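Local coordinates for protein copper chaperone PCu(A)C (Methylosinus trichosporium OB3b, PDB 6P1F) that probably serves as a periplasmic copper chaperone of a methane-oxidizing bacterium, its PCuAC domain binding copper through a histidine brace, at residues Leu15-Met29 / Ser82-Val95. Sequence-based numbering, arbitrary orientation.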
loop_
_atom_site.group_PDB
_atom_site.type_symbol
_atom_site.label_atom_id
_atom_site.label_comp_id
_atom_site.label_asym_id
_atom_site.label_seq_id
_atom_site.Cartn_x
_atom_site.Cartn_y
_atom_site.Cartn_z
ATOM N N LEU A 15 4.937 5.132 -4.051
ATOM C CA LEU A 15 5.902 4.018 -4.094
ATOM C C LEU A 15 7.219 4.488 -4.652
ATOM O O LEU A 15 7.296 5.478 -5.389
ATOM C CB LEU A 15 5.349 2.862 -4.926
ATOM C CG LEU A 15 5.014 3.091 -6.406
ATOM C CD1 LEU A 15 6.192 2.764 -7.346
ATOM C CD2 LEU A 15 3.799 2.231 -6.796
ATOM N N ARG A 16 8.274 3.786 -4.270
ATOM C CA ARG A 16 9.574 3.948 -4.898
ATOM C C ARG A 16 9.627 3.182 -6.187
ATOM O O ARG A 16 9.383 1.964 -6.204
ATOM C CB ARG A 16 10.662 3.442 -3.962
ATOM C CG ARG A 16 10.932 4.335 -2.811
ATOM C CD ARG A 16 11.905 3.660 -1.880
ATOM N NE ARG A 16 12.523 4.593 -0.944
ATOM C CZ ARG A 16 13.358 4.224 0.021
ATOM N NH1 ARG A 16 13.656 2.935 0.172
ATOM N NH2 ARG A 16 13.884 5.125 0.840
ATOM N N ALA A 17 9.963 3.857 -7.284
ATOM C CA ALA A 17 10.030 3.153 -8.550
ATOM C C ALA A 17 11.084 2.052 -8.420
ATOM O O ALA A 17 12.078 2.248 -7.734
ATOM C CB ALA A 17 10.369 4.097 -9.672
ATOM N N PRO A 18 10.853 0.892 -9.049
ATOM C CA PRO A 18 11.906 -0.134 -8.973
ATOM C C PRO A 18 13.203 0.337 -9.639
ATOM O O PRO A 18 13.197 1.063 -10.648
ATOM C CB PRO A 18 11.303 -1.342 -9.704
ATOM C CG PRO A 18 10.168 -0.791 -10.516
ATOM C CD PRO A 18 9.690 0.461 -9.836
ATOM N N LEU A 19 14.311 -0.047 -9.023
ATOM C CA LEU A 19 15.615 0.219 -9.586
ATOM C C LEU A 19 15.761 -0.454 -10.940
ATOM O O LEU A 19 15.091 -1.461 -11.253
ATOM C CB LEU A 19 16.717 -0.256 -8.637
ATOM C CG LEU A 19 16.943 0.488 -7.319
ATOM C CD1 LEU A 19 17.743 -0.385 -6.352
ATOM C CD2 LEU A 19 17.684 1.781 -7.594
ATOM N N GLU A 20 16.641 0.111 -11.760
ATOM C CA GLU A 20 16.802 -0.423 -13.094
ATOM C C GLU A 20 17.104 -1.908 -13.038
ATOM O O GLU A 20 18.025 -2.358 -12.331
ATOM C CB GLU A 20 17.902 0.309 -13.860
ATOM C CG GLU A 20 18.135 -0.324 -15.229
ATOM C CD GLU A 20 18.656 0.656 -16.266
ATOM O OE1 GLU A 20 19.238 1.690 -15.862
ATOM O OE2 GLU A 20 18.491 0.382 -17.479
ATOM N N GLY A 21 16.284 -2.673 -13.729
ATOM C CA GLY A 21 16.481 -4.104 -13.791
ATOM C C GLY A 21 15.775 -4.907 -12.724
ATOM O O GLY A 21 15.698 -6.130 -12.835
ATOM N N GLU A 22 15.245 -4.244 -11.701
ATOM C CA GLU A 22 14.611 -4.969 -10.592
ATOM C C GLU A 22 13.090 -5.093 -10.729
ATOM O O GLU A 22 12.459 -4.332 -11.465
ATOM C CB GLU A 22 14.953 -4.301 -9.265
ATOM C CG GLU A 22 16.464 -4.171 -9.128
ATOM C CD GLU A 22 16.953 -4.031 -7.706
ATOM O OE1 GLU A 22 16.121 -4.053 -6.775
ATOM O OE2 GLU A 22 18.192 -3.871 -7.532
ATOM N N THR A 23 12.541 -6.071 -10.014
ATOM C CA THR A 23 11.117 -6.394 -10.117
ATOM C C THR A 23 10.399 -6.288 -8.766
ATOM O O THR A 23 9.303 -6.788 -8.642
ATOM C CB THR A 23 10.918 -7.824 -10.653
ATOM O OG1 THR A 23 11.480 -8.745 -9.705
ATOM C CG2 THR A 23 11.608 -7.995 -12.007
ATOM N N ARG A 24 11.007 -5.651 -7.757
ATOM C CA ARG A 24 10.339 -5.425 -6.474
ATOM C C ARG A 24 10.395 -3.950 -6.160
ATOM O O ARG A 24 11.327 -3.278 -6.581
ATOM C CB ARG A 24 11.010 -6.178 -5.326
ATOM C CG ARG A 24 10.598 -7.600 -5.170
ATOM C CD ARG A 24 11.247 -8.219 -3.938
ATOM N NE ARG A 24 10.748 -9.577 -3.745
ATOM C CZ ARG A 24 10.095 -9.985 -2.668
ATOM N NH1 ARG A 24 9.883 -9.148 -1.659
ATOM N NH2 ARG A 24 9.663 -11.229 -2.599
ATOM N N ALA A 25 9.416 -3.451 -5.427
ATOM C CA ALA A 25 9.470 -2.042 -5.023
ATOM C C ALA A 25 8.654 -1.872 -3.763
ATOM O O ALA A 25 7.813 -2.719 -3.454
ATOM C CB ALA A 25 8.932 -1.141 -6.149
ATOM N N GLN A 26 8.892 -0.795 -3.026
ATOM C CA GLN A 26 8.159 -0.580 -1.782
ATOM C C GLN A 26 7.120 0.492 -1.977
ATOM O O GLN A 26 7.367 1.485 -2.632
ATOM C CB GLN A 26 9.097 -0.207 -0.657
ATOM C CG GLN A 26 10.033 -1.350 -0.313
ATOM C CD GLN A 26 10.699 -1.201 1.036
ATOM O OE1 GLN A 26 10.598 -0.160 1.707
ATOM N NE2 GLN A 26 11.389 -2.267 1.458
ATOM N N LEU A 27 5.947 0.244 -1.405
ATOM C CA LEU A 27 4.825 1.161 -1.443
ATOM C C LEU A 27 4.504 1.601 -0.010
ATOM O O LEU A 27 4.629 0.833 0.924
ATOM C CB LEU A 27 3.616 0.495 -2.092
ATOM C CG LEU A 27 2.320 1.315 -2.125
ATOM C CD1 LEU A 27 1.547 1.126 -3.442
ATOM C CD2 LEU A 27 1.488 0.988 -0.921
ATOM N N TYR A 28 4.103 2.866 0.154
ATOM C CA TYR A 28 3.817 3.408 1.457
ATOM C C TYR A 28 2.507 4.163 1.443
ATOM O O TYR A 28 2.282 4.958 0.553
ATOM C CB TYR A 28 4.930 4.363 1.895
ATOM C CG TYR A 28 6.316 3.830 1.648
ATOM C CD1 TYR A 28 6.926 2.974 2.566
ATOM C CD2 TYR A 28 6.996 4.168 0.490
ATOM C CE1 TYR A 28 8.209 2.500 2.328
ATOM C CE2 TYR A 28 8.268 3.713 0.251
ATOM C CZ TYR A 28 8.870 2.874 1.187
ATOM O OH TYR A 28 10.143 2.386 0.995
ATOM N N MET A 29 1.624 3.875 2.383
ATOM C CA MET A 29 0.375 4.617 2.466
ATOM C C MET A 29 -0.080 4.643 3.903
ATOM O O MET A 29 0.166 3.704 4.652
ATOM C CB MET A 29 -0.706 3.969 1.596
ATOM C CG MET A 29 -0.957 2.489 1.936
ATOM S SD MET A 29 -2.076 1.741 0.694
ATOM C CE MET A 29 -2.029 0.006 1.204
ATOM N N SER A 82 6.945 0.532 8.599
ATOM C CA SER A 82 5.957 -0.352 7.958
ATOM C C SER A 82 5.849 -0.038 6.469
ATOM O O SER A 82 6.006 1.092 6.058
ATOM C CB SER A 82 4.592 -0.196 8.627
ATOM O OG SER A 82 4.713 -0.435 10.034
ATOM N N HIS A 83 5.553 -1.034 5.649
ATOM C CA HIS A 83 5.555 -0.777 4.210
ATOM C C HIS A 83 4.952 -1.969 3.518
ATOM O O HIS A 83 4.766 -3.043 4.123
ATOM C CB HIS A 83 6.984 -0.537 3.678
ATOM C CG HIS A 83 7.887 -1.731 3.778
ATOM N ND1 HIS A 83 8.570 -2.043 4.934
ATOM C CD2 HIS A 83 8.211 -2.675 2.872
ATOM C CE1 HIS A 83 9.283 -3.140 4.730
ATOM N NE2 HIS A 83 9.099 -3.536 3.492
ATOM N N VAL A 84 4.649 -1.778 2.247
ATOM C CA VAL A 84 4.205 -2.853 1.396
ATOM C C VAL A 84 5.284 -3.186 0.381
ATOM O O VAL A 84 5.806 -2.286 -0.256
ATOM C CB VAL A 84 2.940 -2.452 0.637
ATOM C CG1 VAL A 84 2.373 -3.654 -0.123
ATOM C CG2 VAL A 84 1.922 -1.845 1.585
ATOM N N GLU A 85 5.620 -4.459 0.213
ATOM C CA GLU A 85 6.488 -4.829 -0.894
ATOM C C GLU A 85 5.635 -5.278 -2.071
ATOM O O GLU A 85 4.753 -6.114 -1.911
ATOM C CB GLU A 85 7.458 -5.941 -0.494
ATOM C CG GLU A 85 8.650 -5.426 0.261
ATOM C CD GLU A 85 9.929 -6.064 -0.218
ATOM O OE1 GLU A 85 10.249 -7.154 0.295
ATOM O OE2 GLU A 85 10.593 -5.484 -1.114
ATOM N N LEU A 86 5.856 -4.665 -3.230
ATOM C CA LEU A 86 5.229 -5.087 -4.490
ATOM C C LEU A 86 6.148 -6.094 -5.139
ATOM O O LEU A 86 7.320 -5.802 -5.362
ATOM C CB LEU A 86 5.024 -3.891 -5.421
ATOM C CG LEU A 86 4.319 -2.708 -4.753
ATOM C CD1 LEU A 86 4.164 -1.534 -5.754
ATOM C CD2 LEU A 86 2.988 -3.125 -4.152
ATOM N N VAL A 87 5.622 -7.279 -5.408
ATOM C CA VAL A 87 6.425 -8.426 -5.782
ATOM C C VAL A 87 6.157 -8.824 -7.227
ATOM O O VAL A 87 4.990 -8.927 -7.621
ATOM C CB VAL A 87 6.094 -9.619 -4.854
ATOM C CG1 VAL A 87 6.889 -10.880 -5.253
ATOM C CG2 VAL A 87 6.356 -9.240 -3.394
ATOM N N ASP A 88 7.228 -9.098 -7.969
ATOM C CA ASP A 88 7.152 -9.522 -9.379
ATOM C C ASP A 88 6.427 -8.489 -10.220
ATOM O O ASP A 88 5.420 -8.759 -10.861
ATOM C CB ASP A 88 6.502 -10.914 -9.499
ATOM C CG ASP A 88 7.337 -12.003 -8.835
ATOM O OD1 ASP A 88 8.552 -11.795 -8.606
ATOM O OD2 ASP A 88 6.786 -13.078 -8.551
ATOM N N ILE A 89 7.009 -7.296 -10.238
ATOM C CA ILE A 89 6.520 -6.200 -11.045
ATOM C C ILE A 89 6.769 -6.473 -12.523
ATOM O O ILE A 89 7.905 -6.742 -12.919
ATOM C CB ILE A 89 7.183 -4.899 -10.617
ATOM C CG1 ILE A 89 6.781 -4.526 -9.175
ATOM C CG2 ILE A 89 6.862 -3.785 -11.596
ATOM C CD1 ILE A 89 7.710 -3.455 -8.569
ATOM N N SER A 90 5.721 -6.411 -13.345
ATOM C CA SER A 90 5.932 -6.601 -14.781
ATOM C C SER A 90 6.013 -5.263 -15.500
ATOM O O SER A 90 6.666 -5.150 -16.537
ATOM C CB SER A 90 4.839 -7.488 -15.382
ATOM O OG SER A 90 3.564 -7.081 -14.925
ATOM N N LYS A 91 5.375 -4.244 -14.935
ATOM C CA LYS A 91 5.427 -2.916 -15.528
ATOM C C LYS A 91 5.191 -1.849 -14.463
ATOM O O LYS A 91 4.475 -2.076 -13.480
ATOM C CB LYS A 91 4.394 -2.795 -16.658
ATOM C CG LYS A 91 2.958 -2.976 -16.241
ATOM C CD LYS A 91 2.002 -2.316 -17.256
ATOM C CE LYS A 91 0.572 -2.832 -17.118
ATOM N NZ LYS A 91 0.517 -4.321 -17.033
ATOM N N MET A 92 5.813 -0.694 -14.642
ATOM C CA MET A 92 5.577 0.410 -13.725
ATOM C C MET A 92 5.659 1.724 -14.485
ATOM O O MET A 92 6.563 1.933 -15.291
ATOM C CB MET A 92 6.587 0.383 -12.559
ATOM C CG MET A 92 6.323 1.402 -11.440
ATOM S SD MET A 92 4.698 1.292 -10.680
ATOM C CE MET A 92 4.763 -0.349 -9.915
ATOM N N ASN A 93 4.701 2.608 -14.250
ATOM C CA ASN A 93 4.743 3.894 -14.903
ATOM C C ASN A 93 5.987 4.681 -14.464
ATOM O O ASN A 93 6.612 4.375 -13.431
ATOM C CB ASN A 93 3.425 4.664 -14.616
ATOM C CG ASN A 93 2.266 4.182 -15.474
ATOM O OD1 ASN A 93 2.472 3.685 -16.578
ATOM N ND2 ASN A 93 1.032 4.308 -14.960
ATOM N N PRO A 94 6.368 5.707 -15.239
ATOM C CA PRO A 94 7.524 6.530 -14.903
ATOM C C PRO A 94 7.379 7.267 -13.598
ATOM O O PRO A 94 6.264 7.513 -13.114
ATOM C CB PRO A 94 7.581 7.559 -16.048
ATOM C CG PRO A 94 6.874 6.935 -17.161
ATOM C CD PRO A 94 5.821 6.042 -16.571
ATOM N N VAL A 95 8.519 7.671 -13.066
ATOM C CA VAL A 95 8.555 8.558 -11.927
ATOM C C VAL A 95 7.792 9.823 -12.283
ATOM O O VAL A 95 7.989 10.383 -13.375
ATOM C CB VAL A 95 9.993 8.917 -11.541
ATOM C CG1 VAL A 95 10.010 10.002 -10.515
ATOM C CG2 VAL A 95 10.715 7.661 -10.997
HETATM O O HOH W 1 10.062 -9.877 -7.510
#
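Arg24 and Glu85 form a salt bridge across two neighbouring strands, NH1 lying 2.8 Å from OE1. The carboxylate comes to the edge of the guanidinium, but with the planes turned 53° apart a single pair of atoms carries the bridge. Val87 lies over one face of the same guanidinium. One step along, the amide of Gln26 stacks on the ring of His83 with only 14° between their planes, Gln26 CD standing 3.4 Å from His83 CD2. The Tyr28 hydroxyl donates to Gln26 OE1 at 2.7 Å, which helps set the rotation of the Gln26 amide. With CG lodged between the backbone N and the carbonyl carbon, the His83 ring also stacks with His55 and gives its ND1 proton to Gly81 O. His83 and Glu85, with His55 and His59, bind zinc in another structure of this protein, so Gln26 and Arg24 probably belong to the second shell of a zinc site that is empty in this chain. Beneath these side chains, strands 24-29 and 83-87 pair antiparallel in the cupredoxin-like beta fold of the PCuAC domain. Ala25 with Leu86 and Leu27 with Val84 are the hydrogen-bonded pairs; Leu27 N reaches Val84 O at 2.8 Å. After the chain turns at Asp88, Ile89 N still bonds almost straight (177°) to Thr23 O, while a water joins Thr23 OG1 to the backbone N and OD1 of Asp88, whose OD2 forms a salt bridge with Arg50 NE. The face carrying Ala25, Leu27, Val84 and Leu86 is apolar: Leu27 CD2 lies alongside Val84 CG2, and Leu86 crosses Leu15 at about a right angle. Past the corner, Ile89 CD1 packs 3.6 Å from Ala25 CB. Met92 folds back at its middle bonds, which brings SD to Leu15 CD1, tip to tip, at 3.9 Å.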